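Local coordinates for protein phenylalanine ammonia-lyase (Rhodosporidium toruloides, PDB 1Y2M) that deaminates L-phenylalanine and L-tyrosine without oxidation, releasing ammonium and forming trans-cinnamate and p-coumarate, the entry step of phenylpropanoid metabolism, at residues Q663-Y666 with A667-E671; G705-N708 with N709-K713; T526-Y529 with C530-A534. All coordinates share one frame; numbering follows the deposited sequence.

How the contacts relate
Followed from the N terminus, the chain reaches contact 3 first, midway along the long helix 506-560, then contact 1 on helix 662-672, and lastly contact 2, where the loop after helix 691-703 enters helix 708-714. Each joins adjoining residues, so none closes a long loop; the three run in series and neither nest nor cross. In space contact 1 lies between the others: V669 CG1 packs 3.4 Å from L532 CD1 of contact 3, while F668 CD1 lies 3.7 Å from V710 CG2 of contact 2. Helix 662-672 thereby ties the C-terminal helix to helix 506-560, whereas contacts 2 and 3 do not touch.

Contact 1: Q663-Y666 with A667-E671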
# COMPACT_ATOMS: atom_id res chain seq x y z
N GLN B 663 -4.41 -4.73 -39.35
CA GLN B 663 -3.39 -5.31 -40.21
C GLN B 663 -2.06 -4.49 -40.13
O GLN B 663 -0.95 -5.04 -40.31
CB GLN B 663 -3.91 -5.39 -41.64
CG GLN B 663 -2.99 -6.15 -42.62
CD GLN B 663 -3.60 -6.16 -44.04
OE1 GLN B 663 -4.80 -6.41 -44.18
NE2 GLN B 663 -2.80 -5.84 -45.05
N ILE B 664 -2.16 -3.18 -39.88
CA ILE B 664 -0.98 -2.32 -39.76
C ILE B 664 -0.04 -2.83 -38.70
O ILE B 664 1.21 -2.92 -38.90
CB ILE B 664 -1.39 -0.86 -39.53
CG1 ILE B 664 -2.13 -0.36 -40.76
CG2 ILE B 664 -0.15 0.02 -39.29
CD1 ILE B 664 -2.87 1.02 -40.58
N LEU B 665 -0.61 -3.13 -37.53
CA LEU B 665 0.18 -3.58 -36.39
C LEU B 665 0.66 -5.01 -36.65
O LEU B 665 1.79 -5.38 -36.34
CB LEU B 665 -0.62 -3.51 -35.09
CG LEU B 665 0.18 -3.72 -33.78
CD1 LEU B 665 1.49 -3.00 -33.78
CD2 LEU B 665 -0.63 -3.39 -32.56
N TYR B 666 -0.20 -5.84 -37.22
CA TYR B 666 0.19 -7.20 -37.57
C TYR B 666 1.43 -7.22 -38.48
O TYR B 666 2.42 -7.88 -38.20
CB TYR B 666 -0.97 -7.90 -38.29
CG TYR B 666 -0.72 -9.32 -38.75
CD1 TYR B 666 -1.10 -10.40 -37.96
CD2 TYR B 666 -0.15 -9.58 -39.98
CE1 TYR B 666 -0.88 -11.72 -38.37
CE2 TYR B 666 0.08 -10.90 -40.40
CZ TYR B 666 -0.30 -11.95 -39.60
OH TYR B 666 -0.11 -13.26 -39.99
N ALA B 667 1.36 -6.46 -39.57
CA ALA B 667 2.47 -6.33 -40.51
C ALA B 667 3.70 -5.77 -39.84
O ALA B 667 4.80 -6.22 -40.08
CB ALA B 667 2.07 -5.47 -41.72
N PHE B 668 3.52 -4.79 -38.95
CA PHE B 668 4.68 -4.21 -38.27
C PHE B 668 5.46 -5.26 -37.51
O PHE B 668 6.68 -5.34 -37.59
CB PHE B 668 4.23 -3.13 -37.30
CG PHE B 668 5.34 -2.53 -36.49
CD1 PHE B 668 6.35 -1.78 -37.11
CD2 PHE B 668 5.39 -2.72 -35.10
CE1 PHE B 668 7.40 -1.21 -36.36
CE2 PHE B 668 6.41 -2.16 -34.36
CZ PHE B 668 7.41 -1.39 -34.98
N VAL B 669 4.75 -6.09 -36.75
CA VAL B 669 5.43 -7.07 -35.91
C VAL B 669 5.96 -8.24 -36.75
O VAL B 669 7.13 -8.67 -36.61
CB VAL B 669 4.52 -7.56 -34.79
CG1 VAL B 669 5.22 -8.64 -34.02
CG2 VAL B 669 4.20 -6.44 -33.87
N ARG B 670 5.14 -8.77 -37.64
CA ARG B 670 5.48 -9.94 -38.39
C ARG B 670 6.59 -9.66 -39.42
O ARG B 670 7.47 -10.50 -39.66
CB ARG B 670 4.21 -10.49 -39.07
CG ARG B 670 3.26 -11.27 -38.15
CD ARG B 670 3.68 -12.74 -38.10
NE ARG B 670 2.74 -13.53 -37.28
CZ ARG B 670 2.83 -13.70 -35.99
NH1 ARG B 670 3.79 -13.11 -35.28
NH2 ARG B 670 1.96 -14.48 -35.37
N GLU B 671 6.52 -8.49 -40.06
CA GLU B 671 7.45 -8.14 -41.12
C GLU B 671 8.55 -7.23 -40.63
O GLU B 671 9.72 -7.60 -40.71
CB GLU B 671 6.74 -7.48 -42.28
CG GLU B 671 5.65 -8.31 -42.87
CD GLU B 671 5.98 -9.77 -43.08
OE1 GLU B 671 7.10 -10.11 -43.51
OE2 GLU B 671 5.07 -10.61 -42.85
O HOH W 1 2.10 -15.19 -40.16
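The phenol ring of Y666 carries the side chain of R670 over one face: R670 CG sits 4.0 Å from the ring centroid of Y666 and 14° off its normal, a CH-pi contact displaced toward the rim. The guanidinium plane is turned 62° from that of the ring, so the two do not stack; the arginine offers its aliphatic stem to the aromatic face and carries its charge beyond it. A bend at chi2 (-87°) in R670 takes NE toward the phenol end, where a water donates to Y666 OH at 2.9 Å and accepts a weak bond from R670 NE at 3.4 Å. D536 of helix 506-560 serves both residues, hydrogen-bonding to the hydroxyl and forming a salt bridge with R670 NH2, while R670 NH1 reaches V675 O. A phenylalanine here, lacking the hydroxyl, would probably leave D536 OD1, S652 OG and the bridging water without this mate.

Y666 and R670 stand one turn apart, an i to i+4 pair on helix 662-672, whose backbone bonds include A667 N to Q663 O (2.8 Å) and R670 N to Y666 O (2.9 Å). Its turn widens to pi type at 668-671. The apolar residues L665, F668 and V669 suit a buried side of the helix. L665 CD1 meets F668 CD2 at 4.1 Å and V669 CG2 at 4.4 Å, and M714 of helix 708-714 also touches L665.

Contact 2: G705-N708 with N709-K713; sequences GRIN and NVLLK
I707 and L711 meet one turn apart, through backbone and side chain together: L711 N donates to I707 O at 3.1 Å, and I707 CG2 lies 4.3 Å from L711 CD1. The chi1 of -64° turns L711 CG back beside its own backbone N, toward the preceding turn, 3.5 Å from I707 O. The branched V710 crowds the same oxygen, its CB only 3.2 Å away. One residue on, L712 N bonds to N708 O. A water replaces the bond that the previous turn would supply, since G705 O and N709 N are too far apart to pair directly; it donates to G705 O at 2.8 Å and accepts from N709 N at 2.9 Å.

Around this shell, F668 packs on I707, L292 on L711, and H284 and M288 on N708, while R706 extends to a salt bridge with E672. Glycine suits position 705 because its phi is positive and a CB would come within 2.9 Å of N708 ND2. N708 N returns to G705 O, closing a type I beta turn. The whole is a tight helix-to-helix connection: just past helix 691-703 a glycine of positive phi breaks the helical path, and the turn leads straight into the first turn of helix 708-714.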
# COMPACT_ATOMS: atom_id res chain seq x y z
N GLY B 705 10.12 3.55 -28.82
CA GLY B 705 9.09 4.37 -29.45
C GLY B 705 8.91 4.08 -30.94
O GLY B 705 8.10 4.76 -31.61
N ARG B 706 9.61 3.08 -31.48
CA ARG B 706 9.39 2.66 -32.86
C ARG B 706 7.93 2.35 -33.17
O ARG B 706 7.40 2.72 -34.26
CB ARG B 706 10.25 1.46 -33.22
CG ARG B 706 10.27 1.17 -34.68
CD ARG B 706 11.16 0.02 -35.02
NE ARG B 706 11.11 -0.29 -36.43
CZ ARG B 706 11.78 -1.28 -37.01
NH1 ARG B 706 12.53 -2.10 -36.30
NH2 ARG B 706 11.69 -1.45 -38.31
N ILE B 707 7.22 1.77 -32.20
CA ILE B 707 5.82 1.38 -32.37
C ILE B 707 4.88 2.62 -32.41
O ILE B 707 3.73 2.56 -32.85
CB ILE B 707 5.37 0.44 -31.25
CG1 ILE B 707 4.16 -0.34 -31.69
CG2 ILE B 707 5.20 1.21 -29.90
CD1 ILE B 707 3.89 -1.47 -30.81
N ASN B 708 5.39 3.75 -31.93
CA ASN B 708 4.52 4.92 -31.74
C ASN B 708 3.86 5.42 -32.99
O ASN B 708 2.64 5.62 -32.99
CB ASN B 708 5.22 6.08 -31.07
CG ASN B 708 5.71 5.73 -29.65
OD1 ASN B 708 5.30 4.71 -29.06
ND2 ASN B 708 6.63 6.58 -29.10
N ASN B 709 4.62 5.57 -34.08
CA ASN B 709 4.00 6.01 -35.35
C ASN B 709 3.05 4.98 -35.95
O ASN B 709 2.17 5.33 -36.70
CB ASN B 709 5.06 6.44 -36.35
CG ASN B 709 5.66 7.84 -36.03
OD1 ASN B 709 5.04 8.68 -35.34
ND2 ASN B 709 6.86 8.10 -36.56
N VAL B 710 3.26 3.73 -35.61
CA VAL B 710 2.33 2.64 -35.99
C VAL B 710 0.96 2.78 -35.34
O VAL B 710 -0.03 2.70 -36.02
CB VAL B 710 2.94 1.27 -35.68
CG1 VAL B 710 2.06 0.17 -36.22
CG2 VAL B 710 4.31 1.17 -36.26
N LEU B 711 0.95 3.04 -34.03
CA LEU B 711 -0.29 3.30 -33.28
C LEU B 711 -0.98 4.50 -33.86
O LEU B 711 -2.21 4.49 -34.03
CB LEU B 711 0.06 3.52 -31.80
CG LEU B 711 0.65 2.27 -31.14
CD1 LEU B 711 1.18 2.62 -29.74
CD2 LEU B 711 -0.44 1.23 -31.04
N LEU B 712 -0.20 5.53 -34.21
CA LEU B 712 -0.81 6.75 -34.76
C LEU B 712 -1.45 6.47 -36.09
O LEU B 712 -2.59 6.85 -36.34
CB LEU B 712 0.22 7.88 -34.87
CG LEU B 712 -0.33 9.25 -35.25
CD1 LEU B 712 -1.33 9.78 -34.24
CD2 LEU B 712 0.83 10.26 -35.45
N LYS B 713 -0.74 5.77 -36.97
CA LYS B 713 -1.28 5.44 -38.28
C LYS B 713 -2.59 4.62 -38.19
O LYS B 713 -3.51 4.85 -38.95
CB LYS B 713 -0.24 4.63 -39.06
CG LYS B 713 -0.30 4.79 -40.53
CD LYS B 713 0.24 3.58 -41.28
CE LYS B 713 1.77 3.47 -41.26
NZ LYS B 713 2.22 2.48 -42.34
O HOH W 2 7.50 5.90 -34.05

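Contact 3: T526-Y529 with C530-A534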
# COMPACT_ATOMS: atom_id res chain seq x y z
N THR B 526 4.13 -8.98 -24.52
CA THR B 526 3.66 -10.37 -24.37
C THR B 526 2.27 -10.59 -25.00
O THR B 526 2.01 -11.55 -25.74
CB THR B 526 3.67 -10.72 -22.87
OG1 THR B 526 5.03 -10.72 -22.42
CG2 THR B 526 3.03 -12.06 -22.54
N HIS B 527 1.34 -9.73 -24.66
CA HIS B 527 -0.01 -9.81 -25.20
C HIS B 527 0.05 -9.71 -26.73
O HIS B 527 -0.66 -10.43 -27.45
CB HIS B 527 -0.85 -8.72 -24.54
CG HIS B 527 -2.33 -8.77 -24.85
ND1 HIS B 527 -3.24 -7.88 -24.30
CD2 HIS B 527 -3.05 -9.59 -25.66
CE1 HIS B 527 -4.45 -8.17 -24.76
NE2 HIS B 527 -4.36 -9.19 -25.59
N LEU B 528 0.77 -8.73 -27.25
CA LEU B 528 0.88 -8.59 -28.70
C LEU B 528 1.47 -9.83 -29.36
O LEU B 528 0.93 -10.31 -30.37
CB LEU B 528 1.73 -7.36 -29.04
CG LEU B 528 1.90 -6.95 -30.51
CD1 LEU B 528 0.55 -6.92 -31.24
CD2 LEU B 528 2.57 -5.56 -30.58
N TYR B 529 2.51 -10.39 -28.75
CA TYR B 529 3.07 -11.66 -29.26
C TYR B 529 1.96 -12.70 -29.38
O TYR B 529 1.80 -13.36 -30.41
CB TYR B 529 4.20 -12.15 -28.36
CG TYR B 529 4.71 -13.50 -28.78
CD1 TYR B 529 5.77 -13.64 -29.67
CD2 TYR B 529 4.12 -14.64 -28.28
CE1 TYR B 529 6.20 -14.88 -30.06
CE2 TYR B 529 4.55 -15.90 -28.70
CZ TYR B 529 5.58 -16.01 -29.57
OH TYR B 529 5.99 -17.29 -29.96
N CYS B 530 1.20 -12.85 -28.29
CA CYS B 530 0.17 -13.92 -28.22
C CYS B 530 -1.00 -13.69 -29.18
O CYS B 530 -1.45 -14.62 -29.88
CB CYS B 530 -0.32 -14.14 -26.84
SG CYS B 530 0.88 -14.72 -25.65
N VAL B 531 -1.51 -12.46 -29.21
CA VAL B 531 -2.69 -12.18 -30.04
C VAL B 531 -2.38 -12.44 -31.50
O VAL B 531 -3.23 -12.85 -32.27
CB VAL B 531 -3.29 -10.76 -29.76
CG1 VAL B 531 -2.48 -9.67 -30.50
CG2 VAL B 531 -4.77 -10.69 -30.16
N LEU B 532 -1.15 -12.17 -31.93
CA LEU B 532 -0.81 -12.39 -33.34
C LEU B 532 -0.79 -13.90 -33.66
O LEU B 532 -1.27 -14.30 -34.72
CB LEU B 532 0.56 -11.78 -33.67
CG LEU B 532 0.60 -10.29 -33.46
CD1 LEU B 532 2.02 -9.81 -33.58
CD2 LEU B 532 -0.36 -9.51 -34.42
N GLN B 533 -0.26 -14.69 -32.73
CA GLN B 533 -0.35 -16.16 -32.88
C GLN B 533 -1.78 -16.59 -32.95
O GLN B 533 -2.15 -17.39 -33.84
CB GLN B 533 0.33 -16.88 -31.75
CG GLN B 533 0.25 -18.42 -31.90
CD GLN B 533 1.35 -19.06 -32.76
OE1 GLN B 533 2.13 -18.40 -33.46
NE2 GLN B 533 1.36 -20.40 -32.73
N ALA B 534 -2.61 -16.08 -32.04
CA ALA B 534 -4.03 -16.45 -32.04
C ALA B 534 -4.71 -16.08 -33.36
O ALA B 534 -5.50 -16.83 -33.92
CB ALA B 534 -4.73 -15.78 -30.87
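The amide of V531 donates to H527 O at 2.8 Å with an N-H...O angle of 167°, the shortest hydrogen bond between 526-529 and 530-534. Its neighbours repeat the i to i+4 pattern less tightly: L532 N to L528 O is 3.2 Å, and Q533 N to Y529 O is weak at 3.4 Å.

L528 is the hub of the side-chain packing. Its CD1 touches L532 CD1 at 4.0 Å, the two leucines crossing at a slant one turn apart. L532 CG, swung back beside its backbone N (chi1 -61°), lies just 3.1 Å from L528 O, a snug fit for carbon against oxygen. V531 adds to the cluster: its CG1 occupies the crowded position between backbone N and carbonyl carbon (chi1 80°), 4.2 Å from L528 CD1. Branched aliphatic side chains suit positions 528 and 532, where L528 packs on V669 and L532 on V669, Y666 and R670 of helix 662-672.

Elsewhere around the helix the residues change in character. C530 SG lies 4.2 Å from Y529 CD2, the short cysteine side chain bringing its sulfur alongside the tyrosine ring, and both residues pack on L470 of helix 468-484. Polar ends here are buried yet have partners: Y529 OH bonds to H466 NE2, H527 NE2 to T300 OG1, and the side-chain amide of Q533 donates through NE2 to L456 O and accepts through OE1 from R678 N.

C530 also rests on C467, and its side chain is about 9 Å from that of K468, which binds cinnamate. This part of helix 506-560 therefore joins two kinds of surface: L528 and L532 meet helix 662-672 largely through hydrocarbon, while Y529 and Q533 hydrogen-bond to the neighbouring loops; since H466 lies two residues before K468, this is consistent with a place in an outer shell of the substrate site.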